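Local coordinates for protein Poly(A) ribonuclease POP2 (Saccharomyces cerevisiae, PDB 1UOC) that degrades the poly(A) tails of mRNA from the 3' end, as the nuclease domain of a probably catalytic subunit of the CCR4-NOT deadenylase complex, at residues Asn12-Arg17 and Pro239-Phe244; Tyr64-Met69 and Asn181-Phe186; Ile79-Ser84 and Phe102-Asp107. All blocks are in the same frame, centred on the assembly; numbering follows the deposited sequence.

Interaction 1 (Asn12-Arg17 and Pro239-Phe244); sequences NYLFVR and PRFSIF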
loop_
_atom_site.group_PDB
_atom_site.type_symbol
_atom_site.label_atom_id
_atom_site.label_comp_id
_atom_site.label_asym_id
_atom_site.label_seq_id
_atom_site.Cartn_x
_atom_site.Cartn_y
_atom_site.Cartn_z
ATOM N N ASN A 12 14.043 -14.759 -5.175
ATOM C CA ASN A 12 14.355 -13.371 -5.499
ATOM C C ASN A 12 13.165 -12.404 -5.458
ATOM O O ASN A 12 13.336 -11.191 -5.569
ATOM C CB ASN A 12 15.096 -13.313 -6.850
ATOM C CG ASN A 12 14.414 -12.418 -7.879
ATOM O OD1 ASN A 12 13.437 -12.824 -8.518
ATOM N ND2 ASN A 12 14.934 -11.194 -8.049
ATOM N N TYR A 13 11.960 -12.933 -5.287
ATOM C CA TYR A 13 10.779 -12.084 -5.200
ATOM C C TYR A 13 10.704 -11.481 -3.800
ATOM O O TYR A 13 10.063 -10.448 -3.593
ATOM C CB TYR A 13 9.491 -12.884 -5.431
ATOM C CG TYR A 13 9.161 -13.240 -6.858
ATOM C CD1 TYR A 13 7.864 -13.610 -7.208
ATOM C CD2 TYR A 13 10.129 -13.216 -7.855
ATOM C CE1 TYR A 13 7.532 -13.943 -8.519
ATOM C CE2 TYR A 13 9.810 -13.552 -9.172
ATOM C CZ TYR A 13 8.509 -13.910 -9.491
ATOM O OH TYR A 13 8.175 -14.217 -10.788
ATOM N N LEU A 14 11.358 -12.131 -2.839
ATOM C CA LEU A 14 11.319 -11.683 -1.454
ATOM C C LEU A 14 12.511 -10.818 -1.038
ATOM O O LEU A 14 13.103 -11.012 0.022
ATOM C CB LEU A 14 11.193 -12.905 -0.539
ATOM C CG LEU A 14 10.152 -13.948 -0.992
ATOM C CD1 LEU A 14 10.158 -15.141 -0.039
ATOM C CD2 LEU A 14 8.762 -13.311 -1.058
ATOM N N PHE A 15 12.841 -9.850 -1.883
ATOM C CA PHE A 15 13.938 -8.931 -1.630
ATOM C C PHE A 15 13.361 -7.518 -1.664
ATOM O O PHE A 15 12.666 -7.160 -2.614
ATOM C CB PHE A 15 15.004 -9.079 -2.723
ATOM C CG PHE A 15 16.029 -7.985 -2.714
ATOM C CD1 PHE A 15 16.977 -7.912 -1.697
ATOM C CD2 PHE A 15 16.020 -6.996 -3.694
ATOM C CE1 PHE A 15 17.904 -6.861 -1.650
ATOM C CE2 PHE A 15 16.941 -5.937 -3.661
ATOM C CZ PHE A 15 17.885 -5.870 -2.635
ATOM N N VAL A 16 13.646 -6.726 -0.631
ATOM C CA VAL A 16 13.164 -5.349 -0.541
ATOM C C VAL A 16 14.307 -4.341 -0.657
ATOM O O VAL A 16 15.224 -4.344 0.162
ATOM C CB VAL A 16 12.457 -5.084 0.805
ATOM C CG1 VAL A 16 11.991 -3.641 0.863
ATOM C CG2 VAL A 16 11.289 -6.027 0.990
ATOM N N ARG A 17 14.263 -3.473 -1.664
ATOM C CA ARG A 17 15.317 -2.480 -1.808
ATOM C C ARG A 17 14.969 -1.262 -0.974
ATOM O O ARG A 17 13.885 -0.696 -1.121
ATOM C CB ARG A 17 15.479 -2.035 -3.260
ATOM C CG ARG A 17 16.369 -0.799 -3.406
ATOM C CD ARG A 17 17.827 -1.168 -3.641
ATOM N NE ARG A 17 18.088 -1.448 -5.054
ATOM C CZ ARG A 17 18.773 -2.497 -5.502
ATOM N NH1 ARG A 17 19.278 -3.376 -4.651
ATOM N NH2 ARG A 17 18.946 -2.677 -6.806
ATOM N N PRO A 239 4.893 -18.534 4.113
ATOM C CA PRO A 239 5.718 -18.602 5.322
ATOM C C PRO A 239 5.854 -17.248 5.993
ATOM O O PRO A 239 5.861 -16.222 5.328
ATOM C CB PRO A 239 7.058 -19.115 4.795
ATOM C CG PRO A 239 6.643 -19.988 3.676
ATOM C CD PRO A 239 5.597 -19.146 2.975
ATOM N N ARG A 240 5.974 -17.254 7.310
ATOM C CA ARG A 240 6.122 -16.022 8.064
ATOM C C ARG A 240 7.538 -15.475 7.971
ATOM O O ARG A 240 8.190 -15.284 9.001
ATOM C CB ARG A 240 5.789 -16.239 9.545
ATOM C CG ARG A 240 4.413 -15.745 9.964
ATOM C CD ARG A 240 3.333 -16.732 9.608
ATOM N NE ARG A 240 2.007 -16.312 10.070
ATOM C CZ ARG A 240 1.743 -15.795 11.270
ATOM N NH1 ARG A 240 2.712 -15.605 12.157
ATOM N NH2 ARG A 240 0.491 -15.501 11.603
ATOM N N PHE A 241 8.028 -15.223 6.758
ATOM C CA PHE A 241 9.371 -14.658 6.629
ATOM C C PHE A 241 9.389 -13.300 7.337
ATOM O O PHE A 241 8.413 -12.542 7.273
ATOM C CB PHE A 241 9.759 -14.473 5.162
ATOM C CG PHE A 241 10.085 -15.754 4.448
ATOM C CD1 PHE A 241 9.216 -16.284 3.499
ATOM C CD2 PHE A 241 11.274 -16.420 4.705
ATOM C CE1 PHE A 241 9.532 -17.453 2.818
ATOM C CE2 PHE A 241 11.600 -17.594 4.025
ATOM C CZ PHE A 241 10.731 -18.111 3.078
ATOM N N SER A 242 10.500 -12.988 7.998
ATOM C CA SER A 242 10.625 -11.741 8.744
ATOM C C SER A 242 10.629 -10.503 7.859
ATOM O O SER A 242 10.290 -9.407 8.314
ATOM C CB SER A 242 11.899 -11.757 9.602
ATOM O OG SER A 242 13.070 -11.634 8.804
ATOM N N ILE A 243 11.031 -10.675 6.600
ATOM C CA ILE A 243 11.060 -9.553 5.679
ATOM C C ILE A 243 9.644 -8.982 5.545
ATOM O O ILE A 243 9.473 -7.785 5.319
ATOM C CB ILE A 243 11.593 -9.979 4.293
ATOM C CG1 ILE A 243 11.772 -8.743 3.408
ATOM C CG2 ILE A 243 10.637 -10.967 3.631
ATOM C CD1 ILE A 243 12.671 -7.653 4.009
ATOM N N PHE A 244 8.640 -9.846 5.709
ATOM C CA PHE A 244 7.235 -9.451 5.614
ATOM C C PHE A 244 6.789 -8.497 6.723
ATOM O O PHE A 244 5.727 -7.877 6.605
ATOM C CB PHE A 244 6.323 -10.687 5.647
ATOM C CG PHE A 244 6.361 -11.509 4.389
ATOM C CD1 PHE A 244 6.228 -12.890 4.445
ATOM C CD2 PHE A 244 6.518 -10.903 3.149
ATOM C CE1 PHE A 244 6.252 -13.665 3.279
ATOM C CE2 PHE A 244 6.544 -11.660 1.978
ATOM C CZ PHE A 244 6.411 -13.049 2.043
#

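Interaction 2 (Tyr64-Met69 and Asn181-Phe186); sequences YHYQTM and NNKEDF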
loop_
_atom_site.group_PDB
_atom_site.type_symbol
_atom_site.label_atom_id
_atom_site.label_comp_id
_atom_site.label_asym_id
_atom_site.label_seq_id
_atom_site.Cartn_x
_atom_site.Cartn_y
_atom_site.Cartn_z
ATOM N N TYR A 64 -17.978 8.378 9.709
ATOM C CA TYR A 64 -17.150 8.512 10.900
ATOM C C TYR A 64 -15.704 8.187 10.535
ATOM O O TYR A 64 -14.787 8.916 10.908
ATOM C CB TYR A 64 -17.609 7.570 12.018
ATOM C CG TYR A 64 -16.687 7.635 13.215
ATOM C CD1 TYR A 64 -16.505 8.831 13.909
ATOM C CD2 TYR A 64 -15.928 6.531 13.600
ATOM C CE1 TYR A 64 -15.587 8.936 14.950
ATOM C CE2 TYR A 64 -15.001 6.622 14.646
ATOM C CZ TYR A 64 -14.836 7.831 15.313
ATOM O OH TYR A 64 -13.908 7.950 16.326
ATOM N N HIS A 65 -15.506 7.089 9.805
ATOM C CA HIS A 65 -14.167 6.681 9.384
ATOM C C HIS A 65 -13.507 7.765 8.538
ATOM O O HIS A 65 -12.329 8.084 8.728
ATOM C CB HIS A 65 -14.226 5.368 8.589
ATOM C CG HIS A 65 -14.581 4.173 9.421
ATOM N ND1 HIS A 65 -13.933 3.871 10.599
ATOM C CD2 HIS A 65 -15.510 3.203 9.240
ATOM C CE1 HIS A 65 -14.447 2.765 11.111
ATOM N NE2 HIS A 65 -15.404 2.340 10.306
ATOM N N TYR A 66 -14.267 8.330 7.603
ATOM C CA TYR A 66 -13.745 9.382 6.746
ATOM C C TYR A 66 -13.403 10.651 7.536
ATOM O O TYR A 66 -12.374 11.279 7.294
ATOM C CB TYR A 66 -14.747 9.726 5.643
ATOM C CG TYR A 66 -14.471 11.073 5.024
ATOM C CD1 TYR A 66 -13.317 11.293 4.270
ATOM C CD2 TYR A 66 -15.300 12.158 5.294
ATOM C CE1 TYR A 66 -12.989 12.570 3.813
ATOM C CE2 TYR A 66 -14.987 13.431 4.840
ATOM C CZ TYR A 66 -13.829 13.637 4.104
ATOM O OH TYR A 66 -13.507 14.915 3.696
ATOM N N GLN A 67 -14.271 11.030 8.469
ATOM C CA GLN A 67 -14.047 12.223 9.282
ATOM C C GLN A 67 -12.882 12.052 10.243
ATOM O O GLN A 67 -12.177 13.009 10.556
ATOM C CB GLN A 67 -15.313 12.584 10.071
ATOM C CG GLN A 67 -16.282 13.466 9.295
ATOM C CD GLN A 67 -15.637 14.770 8.857
ATOM O OE1 GLN A 67 -16.206 15.521 8.065
ATOM N NE2 GLN A 67 -14.440 15.046 9.376
ATOM N N THR A 68 -12.695 10.825 10.711
ATOM C CA THR A 68 -11.616 10.498 11.629
ATOM C C THR A 68 -10.311 10.607 10.862
ATOM O O THR A 68 -9.300 11.080 11.375
ATOM C CB THR A 68 -11.754 9.050 12.152
ATOM O OG1 THR A 68 -12.954 8.930 12.926
ATOM C CG2 THR A 68 -10.551 8.666 13.006
ATOM N N MET A 69 -10.351 10.158 9.614
ATOM C CA MET A 69 -9.174 10.182 8.766
ATOM C C MET A 69 -8.821 11.594 8.321
ATOM O O MET A 69 -7.652 11.968 8.305
ATOM C CB MET A 69 -9.393 9.275 7.551
ATOM C CG MET A 69 -8.237 9.269 6.560
ATOM S SD MET A 69 -8.689 10.052 5.012
ATOM C CE MET A 69 -8.286 11.725 5.310
ATOM N N ASN A 181 -13.016 18.198 1.148
ATOM C CA ASN A 181 -13.785 18.586 2.327
ATOM C C ASN A 181 -14.898 17.622 2.735
ATOM O O ASN A 181 -15.565 17.826 3.746
ATOM C CB ASN A 181 -14.359 19.986 2.096
ATOM C CG ASN A 181 -14.554 20.752 3.381
ATOM O OD1 ASN A 181 -15.415 20.413 4.192
ATOM N ND2 ASN A 181 -13.745 21.789 3.582
ATOM N N ASN A 182 -15.102 16.574 1.950
ATOM C CA ASN A 182 -16.139 15.599 2.256
ATOM C C ASN A 182 -15.864 14.276 1.555
ATOM O O ASN A 182 -15.192 14.238 0.524
ATOM C CB ASN A 182 -17.510 16.130 1.830
ATOM C CG ASN A 182 -17.556 16.517 0.364
ATOM O OD1 ASN A 182 -17.020 17.550 -0.032
ATOM N ND2 ASN A 182 -18.192 15.683 -0.449
ATOM N N LYS A 183 -16.402 13.200 2.124
ATOM C CA LYS A 183 -16.234 11.849 1.599
ATOM C C LYS A 183 -16.407 11.791 0.079
ATOM O O LYS A 183 -15.551 11.273 -0.641
ATOM C CB LYS A 183 -17.248 10.912 2.264
ATOM C CG LYS A 183 -16.927 9.435 2.105
ATOM C CD LYS A 183 -18.047 8.561 2.648
ATOM C CE LYS A 183 -19.131 8.323 1.603
ATOM N NZ LYS A 183 -18.664 7.433 0.495
ATOM N N GLU A 184 -17.520 12.335 -0.394
ATOM C CA GLU A 184 -17.855 12.350 -1.814
ATOM C C GLU A 184 -16.739 12.929 -2.698
ATOM O O GLU A 184 -16.342 12.308 -3.686
ATOM C CB GLU A 184 -19.158 13.137 -2.010
ATOM C CG GLU A 184 -20.015 13.231 -0.732
ATOM C CD GLU A 184 -20.428 11.868 -0.169
ATOM O OE1 GLU A 184 -20.805 11.798 1.027
ATOM O OE2 GLU A 184 -20.390 10.869 -0.923
ATOM N N ASP A 185 -16.234 14.109 -2.343
ATOM C CA ASP A 185 -15.174 14.748 -3.121
ATOM C C ASP A 185 -13.849 14.003 -2.979
ATOM O O ASP A 185 -13.011 14.020 -3.886
ATOM C CB ASP A 185 -14.991 16.207 -2.687
ATOM C CG ASP A 185 -16.260 17.043 -2.865
ATOM O OD1 ASP A 185 -16.173 18.288 -2.748
ATOM O OD2 ASP A 185 -17.341 16.464 -3.111
ATOM N N PHE A 186 -13.658 13.361 -1.830
ATOM C CA PHE A 186 -12.449 12.589 -1.575
ATOM C C PHE A 186 -12.428 11.430 -2.563
ATOM O O PHE A 186 -11.441 11.192 -3.255
ATOM C CB PHE A 186 -12.476 12.059 -0.139
ATOM C CG PHE A 186 -11.445 11.005 0.152
ATOM C CD1 PHE A 186 -10.090 11.302 0.102
ATOM C CD2 PHE A 186 -11.837 9.724 0.535
ATOM C CE1 PHE A 186 -9.132 10.333 0.441
ATOM C CE2 PHE A 186 -10.892 8.757 0.873
ATOM C CZ PHE A 186 -9.539 9.065 0.826
#

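Interaction 3 (Ile79-Ser84 and Phe102-Asp107); sequences IQLGLS and FNFEFD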
loop_
_atom_site.group_PDB
_atom_site.type_symbol
_atom_site.label_atom_id
_atom_site.label_comp_id
_atom_site.label_asym_id
_atom_site.label_seq_id
_atom_site.Cartn_x
_atom_site.Cartn_y
_atom_site.Cartn_z
ATOM N N ILE A 79 6.791 7.897 7.814
ATOM C CA ILE A 79 8.164 7.599 8.169
ATOM C C ILE A 79 8.668 6.577 7.136
ATOM O O ILE A 79 9.836 6.584 6.742
ATOM C CB ILE A 79 8.245 7.030 9.618
ATOM C CG1 ILE A 79 9.706 6.832 10.035
ATOM C CG2 ILE A 79 7.515 5.729 9.719
ATOM C CD1 ILE A 79 10.418 8.122 10.396
ATOM N N GLN A 80 7.767 5.706 6.692
ATOM C CA GLN A 80 8.096 4.686 5.699
ATOM C C GLN A 80 6.908 4.405 4.786
ATOM O O GLN A 80 5.743 4.579 5.174
ATOM C CB GLN A 80 8.515 3.377 6.377
ATOM C CG GLN A 80 9.952 3.338 6.855
ATOM C CD GLN A 80 10.297 2.048 7.579
ATOM O OE1 GLN A 80 11.474 1.715 7.743
ATOM N NE2 GLN A 80 9.278 1.320 8.024
ATOM N N LEU A 81 7.214 3.972 3.567
ATOM C CA LEU A 81 6.194 3.636 2.597
ATOM C C LEU A 81 6.744 2.574 1.653
ATOM O O LEU A 81 7.843 2.706 1.133
ATOM C CB LEU A 81 5.764 4.890 1.827
ATOM C CG LEU A 81 4.649 4.781 0.783
ATOM C CD1 LEU A 81 4.062 6.164 0.525
ATOM C CD2 LEU A 81 5.182 4.179 -0.518
ATOM N N GLY A 82 5.980 1.510 1.447
ATOM C CA GLY A 82 6.418 0.453 0.557
ATOM C C GLY A 82 5.617 0.358 -0.735
ATOM O O GLY A 82 4.422 0.631 -0.753
ATOM N N LEU A 83 6.291 -0.002 -1.825
ATOM C CA LEU A 83 5.645 -0.189 -3.127
ATOM C C LEU A 83 6.200 -1.479 -3.699
ATOM O O LEU A 83 7.404 -1.715 -3.667
ATOM C CB LEU A 83 5.967 0.944 -4.113
ATOM C CG LEU A 83 5.363 2.330 -3.912
ATOM C CD1 LEU A 83 5.770 3.212 -5.096
ATOM C CD2 LEU A 83 3.837 2.242 -3.792
ATOM N N SER A 84 5.317 -2.324 -4.207
ATOM C CA SER A 84 5.745 -3.573 -4.801
ATOM C C SER A 84 5.068 -3.662 -6.167
ATOM O O SER A 84 3.911 -3.251 -6.319
ATOM C CB SER A 84 5.328 -4.752 -3.919
ATOM O OG SER A 84 6.098 -5.897 -4.230
ATOM N N PHE A 102 10.560 3.093 0.861
ATOM C CA PHE A 102 11.019 4.466 0.893
ATOM C C PHE A 102 11.056 4.950 2.343
ATOM O O PHE A 102 10.077 4.829 3.076
ATOM C CB PHE A 102 10.088 5.347 0.058
ATOM C CG PHE A 102 10.005 4.943 -1.398
ATOM C CD1 PHE A 102 9.107 3.960 -1.814
ATOM C CD2 PHE A 102 10.824 5.543 -2.343
ATOM C CE1 PHE A 102 9.028 3.582 -3.154
ATOM C CE2 PHE A 102 10.756 5.173 -3.689
ATOM C CZ PHE A 102 9.853 4.188 -4.093
ATOM N N ASN A 103 12.196 5.491 2.753
ATOM C CA ASN A 103 12.364 5.984 4.117
ATOM C C ASN A 103 12.375 7.515 4.068
ATOM O O ASN A 103 13.180 8.119 3.365
ATOM C CB ASN A 103 13.665 5.426 4.692
ATOM C CG ASN A 103 13.700 3.897 4.686
ATOM O OD1 ASN A 103 14.261 3.273 3.781
ATOM N ND2 ASN A 103 13.090 3.291 5.694
ATOM N N PHE A 104 11.462 8.147 4.799
ATOM C CA PHE A 104 11.359 9.599 4.762
ATOM C C PHE A 104 12.099 10.337 5.863
ATOM O O PHE A 104 12.398 9.774 6.924
ATOM C CB PHE A 104 9.890 10.020 4.762
ATOM C CG PHE A 104 9.128 9.526 3.573
ATOM C CD1 PHE A 104 8.429 8.327 3.623
ATOM C CD2 PHE A 104 9.131 10.247 2.384
ATOM C CE1 PHE A 104 7.735 7.849 2.500
ATOM C CE2 PHE A 104 8.447 9.779 1.257
ATOM C CZ PHE A 104 7.748 8.577 1.317
ATOM N N GLU A 105 12.383 11.607 5.605
ATOM C CA GLU A 105 13.094 12.429 6.571
ATOM C C GLU A 105 12.307 12.516 7.864
ATOM O O GLU A 105 11.080 12.558 7.856
ATOM C CB GLU A 105 13.347 13.833 6.012
ATOM C CG GLU A 105 12.135 14.743 5.944
ATOM C CD GLU A 105 12.400 15.983 5.092
ATOM O OE1 GLU A 105 11.605 16.944 5.149
ATOM O OE2 GLU A 105 13.407 15.986 4.353
ATOM N N PHE A 106 13.030 12.535 8.976
ATOM C CA PHE A 106 12.415 12.601 10.284
ATOM C C PHE A 106 13.190 13.572 11.169
ATOM O O PHE A 106 14.417 13.529 11.218
ATOM C CB PHE A 106 12.402 11.208 10.904
ATOM C CG PHE A 106 11.806 11.169 12.265
ATOM C CD1 PHE A 106 10.455 11.444 12.456
ATOM C CD2 PHE A 106 12.600 10.872 13.367
ATOM C CE1 PHE A 106 9.899 11.425 13.726
ATOM C CE2 PHE A 106 12.056 10.851 14.642
ATOM C CZ PHE A 106 10.699 11.129 14.823
ATOM N N ASP A 107 12.463 14.435 11.870
ATOM C CA ASP A 107 13.063 15.445 12.742
ATOM C C ASP A 107 13.203 14.950 14.184
ATOM O O ASP A 107 12.216 14.819 14.902
ATOM C CB ASP A 107 12.206 16.713 12.704
ATOM C CG ASP A 107 11.147 16.657 11.607
ATOM O OD1 ASP A 107 10.221 15.813 11.712
ATOM O OD2 ASP A 107 11.244 17.439 10.631
#

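Interaction 1 (Asn12-Arg17 and Pro239-Phe244)
Leu14 reaches across to Phe241 and Phe244 with one methyl for each ring. The contact ties the loop leading into edge strand 17-19 of the DEDD nuclease domain, an RNase H-like fold, to the loop that precedes helix 247-264. CD1 of Leu14 lies 3.7 Å from CE1 of Phe241, the two side chains crossing at about a right angle. The other methyl of Leu14, CD2, comes 3.9 Å from CZ of Phe244; it approaches that ring obliquely. Turned beside the backbone N (chi1 -45°), the leucine branch brings its fork to both phenyl groups at once. Two residues on, Val16 packs against Ile243 through apolar atoms alone.

Further out, Phe241 also rests on Leu8, whereas Leu14 and the more deeply buried Phe244 both lean on Leu256 of helix 247-264. Val16 is backed by Thr99 and Gln101 of strand 99-103. The loop itself is held in shape by the bond from Phe244 N to Phe241 O, 3.1 Å long, while the carbonyl of Phe244 accepts a hydrogen bond from Gln250, a predicted ligand of the catalytic metal. In the valine pair, CG2 of Val16 touches CG1 of Ile243 at 3.7 Å and lies just as near its CD1.

Interaction 2 (Tyr64-Met69 and Asn181-Phe186)
Tyr66 lays the face of its ring over the first residue of helix 183-193, Lys183, and buries more surface than any other residue of segments 64-69 and 181-186. Its CG stands anti to the backbone N (chi1 161°), which sends the ring across to the facing segment. At the root, CB of Tyr66 is 4.2 Å from CG of Lys183. Next along, CG and CD2 of Tyr66 face the Lys183 CB, which sits over the ring 4.1 Å from its centroid in a CH-pi contact, 24° off the normal. Farther out, CE2 of Tyr66 has the backbone N of Lys183 above the ring face at 3.1 Å. CE1 of Tyr66, on the other flank of the ring, also meets CB of Phe186 at 4.0 Å. Here helix 61-73 of the RNase H-like nuclease domain packs on the amino-terminal turn of helix 183-193, whose N-cap is Asn182; that turn is closed by the bond from Phe186 N to Asn182 O. At the tip, OH of Tyr66 comes within 2.9 Å of Asn182 N, with the carbonyl carbon of Asn181 near the ring plane at its edge. With an alanine in place of Tyr66 the ring would be gone, which is likely to open a gap beside the Lys183 methylenes and Phe186 and to take the hydroxyl away from Asn182 N. The ammonium end of Lys183 bends away to a salt bridge with Glu187. Met69 adds an oblique Met-aromatic contact, its SD 4.9 Å from the Phe186 ring centroid.

Interaction 3 (Ile79-Ser84 and Phe102-Asp107)
Leu81 and Phe102 grip each other through both backbone bonds of an antiparallel hydrogen-bonded pair. Leu81 N gives to Phe102 O at 3.0 Å, in the carbonyl plane, and Phe102 N returns the bond to Leu81 O at 2.8 Å. Phe102 O also receives a CA-H contact from Gln80. On the Leu81 side of the sheet the packing is close and aromatic. CE1 of Phe104 lies 3.6 Å from CB of Leu81, which sits at the edge of that ring, and CE1 of Phe102 meets CD1 of Leu83 at 3.8 Å. With CG beside its backbone N (chi1 -60°), the Phe102 ring also brings its edge up to the Leu81 carbonyl oxygen. Over the other face, Gln80 and Asn103, a non-hydrogen-bonded pair, run side by side with their amide planes 61° apart.

The strand pairing ends at Asn103, where segment 102-107 leaves the sheet. One straight bond persists, Phe104 N to Ile79 O at 3.0 Å, the donor standing above the carbonyl plane. Beyond it, contact thins to CD1 of Ile79 against CB of the partly exposed Phe106, 3.7 Å apart.

Strands 77-86 and 99-103 are antiparallel neighbours in the mixed sheet of the RNase H-like nuclease domain. On the far side of strand 77-86, Ile79 and Gln80 both face Glu46 of strand 40-48, a predicted metal ligand, in a classic beta bulge. Phe141 of helix 138-146 meets Phe102 and Phe104 edge-to-face, and His131 of helix 128-134 touches Ile79, Gln80, Asn103 and Phe106.

The three contacts enclose one another along the chain: 79-84 with 102-107 lies between the segments of interaction 2, which lie between those of interaction 1. Interaction 3 joins two strands inside the mixed sheet, its centre about 17 Å from that of interaction 1, which borders the same strand, 99-103. Interaction 2 is a helix contact across the chain's centre from interaction 1, their centres about 34 Å apart. Its helix 61-73 is followed in the chain by strand 77-86 of interaction 3, centres about 24 Å apart. Each lies near a different predicted metal ligand, side chain to side chain: Phe244 about 5 Å from Gln250, Ile79 about 4 Å from Glu46, and Phe186 about 9 Å from Asp166.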